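Local coordinates for protein pyridine synthase TbtD (Thermobispora bispora, PDB 5WA4) that probably catalyses the formal [4+2] aza-cycloaddition that builds the pyridine core of the thiopeptide antibiotic thiomuracin on a leader-bearing precursor peptide, at residues Y45-W50 against L325-L330. Sequence-based numbering, arbitrary orientation.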
loop_
_atom_site.group_PDB
_atom_site.type_symbol
_atom_site.label_atom_id
_atom_site.label_comp_id
_atom_site.label_asym_id
_atom_site.label_seq_id
_atom_site.Cartn_x
_atom_site.Cartn_y
_atom_site.Cartn_z
ATOM N N TYR E 45 22.493 -28.601 25.142
ATOM C CA TYR E 45 22.565 -27.151 25.038
ATOM C C TYR E 45 21.471 -26.504 25.876
ATOM O O TYR E 45 20.501 -27.160 26.287
ATOM C CB TYR E 45 22.487 -26.691 23.567
ATOM C CG TYR E 45 21.118 -26.724 22.900
ATOM C CD1 TYR E 45 20.631 -27.887 22.309
ATOM C CD2 TYR E 45 20.338 -25.574 22.803
ATOM C CE1 TYR E 45 19.384 -27.912 21.664
ATOM C CE2 TYR E 45 19.091 -25.590 22.156
ATOM C CZ TYR E 45 18.621 -26.765 21.589
ATOM O OH TYR E 45 17.396 -26.789 20.948
ATOM N N PHE E 46 21.647 -25.214 26.149
ATOM C CA PHE E 46 20.680 -24.467 26.938
ATOM C C PHE E 46 20.323 -23.180 26.214
ATOM O O PHE E 46 21.101 -22.684 25.394
ATOM C CB PHE E 46 21.220 -24.176 28.364
ATOM C CG PHE E 46 22.626 -23.623 28.389
ATOM C CD1 PHE E 46 22.852 -22.264 28.414
ATOM C CD2 PHE E 46 23.723 -24.472 28.366
ATOM C CE1 PHE E 46 24.137 -21.761 28.425
ATOM C CE2 PHE E 46 25.020 -23.970 28.375
ATOM C CZ PHE E 46 25.224 -22.617 28.403
ATOM N N LEU E 47 19.136 -22.662 26.515
ATOM C CA LEU E 47 18.708 -21.353 26.038
ATOM C C LEU E 47 18.071 -20.495 27.151
ATOM O O LEU E 47 17.434 -21.029 28.087
ATOM C CB LEU E 47 17.698 -21.517 24.902
ATOM C CG LEU E 47 18.126 -22.268 23.642
ATOM C CD1 LEU E 47 16.904 -22.627 22.823
ATOM C CD2 LEU E 47 19.122 -21.454 22.829
ATOM N N ARG E 48 18.217 -19.172 27.038
ATOM C CA ARG E 48 17.441 -18.263 27.882
ATOM C C ARG E 48 16.109 -17.935 27.241
ATOM O O ARG E 48 16.017 -17.839 26.019
ATOM C CB ARG E 48 18.190 -16.961 28.133
ATOM C CG ARG E 48 19.626 -17.148 28.450
ATOM C CD ARG E 48 20.328 -15.844 28.419
ATOM N NE ARG E 48 21.750 -16.013 28.689
ATOM C CZ ARG E 48 22.468 -15.196 29.455
ATOM N NH1 ARG E 48 21.873 -14.191 30.065
ATOM N NH2 ARG E 48 23.774 -15.393 29.629
ATOM N N HIS E 49 15.092 -17.741 28.068
ATOM C CA HIS E 49 13.796 -17.254 27.617
ATOM C C HIS E 49 13.037 -16.509 28.749
ATOM O O HIS E 49 13.301 -16.725 29.937
ATOM C CB HIS E 49 12.932 -18.407 27.097
ATOM C CG HIS E 49 11.829 -17.960 26.191
ATOM N ND1 HIS E 49 10.561 -17.674 26.648
ATOM C CD2 HIS E 49 11.810 -17.727 24.856
ATOM C CE1 HIS E 49 9.805 -17.291 25.631
ATOM N NE2 HIS E 49 10.539 -17.317 24.532
ATOM N N TRP E 50 12.063 -15.686 28.339
ATOM C CA TRP E 50 11.315 -14.767 29.183
ATOM C C TRP E 50 10.002 -15.278 29.757
ATOM O O TRP E 50 9.505 -14.737 30.743
ATOM C CB TRP E 50 11.000 -13.491 28.399
ATOM C CG TRP E 50 10.324 -13.715 27.067
ATOM C CD1 TRP E 50 10.935 -13.844 25.859
ATOM C CD2 TRP E 50 8.904 -13.832 26.810
ATOM N NE1 TRP E 50 10.007 -14.035 24.869
ATOM C CE2 TRP E 50 8.760 -14.035 25.415
ATOM C CE3 TRP E 50 7.760 -13.788 27.615
ATOM C CZ2 TRP E 50 7.503 -14.196 24.811
ATOM C CZ3 TRP E 50 6.515 -13.945 27.008
ATOM C CH2 TRP E 50 6.399 -14.145 25.618
ATOM N N LEU E 325 25.069 -14.518 20.623
ATOM C CA LEU E 325 25.208 -13.319 21.437
ATOM C C LEU E 325 23.994 -13.145 22.368
ATOM O O LEU E 325 24.161 -12.796 23.529
ATOM C CB LEU E 325 25.389 -12.074 20.560
ATOM C CG LEU E 325 26.492 -12.147 19.510
ATOM C CD1 LEU E 325 26.549 -10.903 18.641
ATOM C CD2 LEU E 325 27.848 -12.436 20.124
ATOM N N THR E 326 22.784 -13.405 21.887
ATOM C CA THR E 326 21.632 -13.380 22.788
ATOM C C THR E 326 21.810 -14.437 23.894
ATOM O O THR E 326 21.363 -14.251 25.030
ATOM C CB THR E 326 20.279 -13.588 22.023
ATOM O OG1 THR E 326 19.849 -12.339 21.470
ATOM C CG2 THR E 326 19.167 -14.121 22.949
ATOM N N ARG E 327 22.493 -15.531 23.582
ATOM C CA ARG E 327 22.704 -16.576 24.585
ATOM C C ARG E 327 23.771 -16.128 25.603
ATOM O O ARG E 327 23.820 -16.630 26.729
ATOM C CB ARG E 327 23.126 -17.876 23.912
ATOM C CG ARG E 327 22.794 -19.126 24.664
ATOM C CD ARG E 327 23.320 -20.289 23.857
ATOM N NE ARG E 327 23.277 -21.553 24.573
ATOM C CZ ARG E 327 24.068 -22.579 24.281
ATOM N NH1 ARG E 327 24.956 -22.465 23.299
ATOM N NH2 ARG E 327 23.982 -23.712 24.970
ATOM N N LEU E 328 24.621 -15.186 25.190
ATOM C CA LEU E 328 25.655 -14.627 26.061
ATOM C C LEU E 328 25.104 -13.546 27.005
ATOM O O LEU E 328 25.769 -13.166 27.969
ATOM C CB LEU E 328 26.804 -14.030 25.239
ATOM C CG LEU E 328 27.584 -14.937 24.284
ATOM C CD1 LEU E 328 28.755 -14.188 23.664
ATOM C CD2 LEU E 328 28.068 -16.190 24.981
ATOM N N GLY E 329 23.906 -13.042 26.721
ATOM C CA GLY E 329 23.308 -12.010 27.537
ATOM C C GLY E 329 23.099 -10.684 26.822
ATOM O O GLY E 329 22.406 -9.808 27.344
ATOM N N LEU E 330 23.692 -10.523 25.642
ATOM C CA LEU E 330 23.576 -9.286 24.854
ATOM C C LEU E 330 22.126 -8.900 24.613
ATOM O O LEU E 330 21.290 -9.744 24.296
ATOM C CB LEU E 330 24.289 -9.423 23.505
ATOM C CG LEU E 330 24.884 -8.126 22.968
ATOM C CD1 LEU E 330 26.081 -7.727 23.833
ATOM C CD2 LEU E 330 25.319 -8.256 21.519
#
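Arg48 and Arg327 meet each other's segment in a reciprocal way, each sending its guanidinium to a main-chain carbonyl of the other. Arg48 reaches from the strand to the carbonyl oxygen of Arg327, with NE 2.9 Å and NH2 3.2 Å from that single acceptor O; both bonds are strongly bent and weak. The stronger claim on this guanidinium comes from Asp23, which forms a salt bridge with NH2. In the other direction, NE of Arg327 gives a weak, bent bond, 2.6 Å long, to Phe46 O, which lies at the edge of the guanidinium near its plane.

The Arg327 chain is extended, with CG anti to the backbone N (chi1 -154°), and this carries its charged end along the strand to Phe46. There CZ stands 4.2 Å from the centroid of the Phe46 ring and 7° off the ring normal, a cation-pi contact over the face. NH2 sits over the ring centre, although the guanidinium and ring planes are inclined by 50°. Tyr144 O and Thr148 OG1, both from helix 135-159, accept bonds from NH1 and NH2, fixing the rotation of this buried group. The same Arg327 NH2 also packs against Tyr45 CB, 3.6 Å away. Ile26 and Phe34 of helix 22-35 and Tyr152 of helix 135-159 also touch the Phe46 side chain.

One face of the Arg48 guanidinium covers the backbone at Gly329, with Arg48 NH1 3.6 Å from Gly329 CA. Gly329 has positive phi and ends helix 307-328 in a Schellman motif. The arrangement illustrates how an outermost strand can be joined to a helix terminus: within this lantibiotic dehydratase C-terminal-like fold, the two arginines, each bonded to the other segment's backbone, link strand 44-49 of the four-stranded antiparallel sheet to the Schellman-capped C-terminal end of helix 307-328.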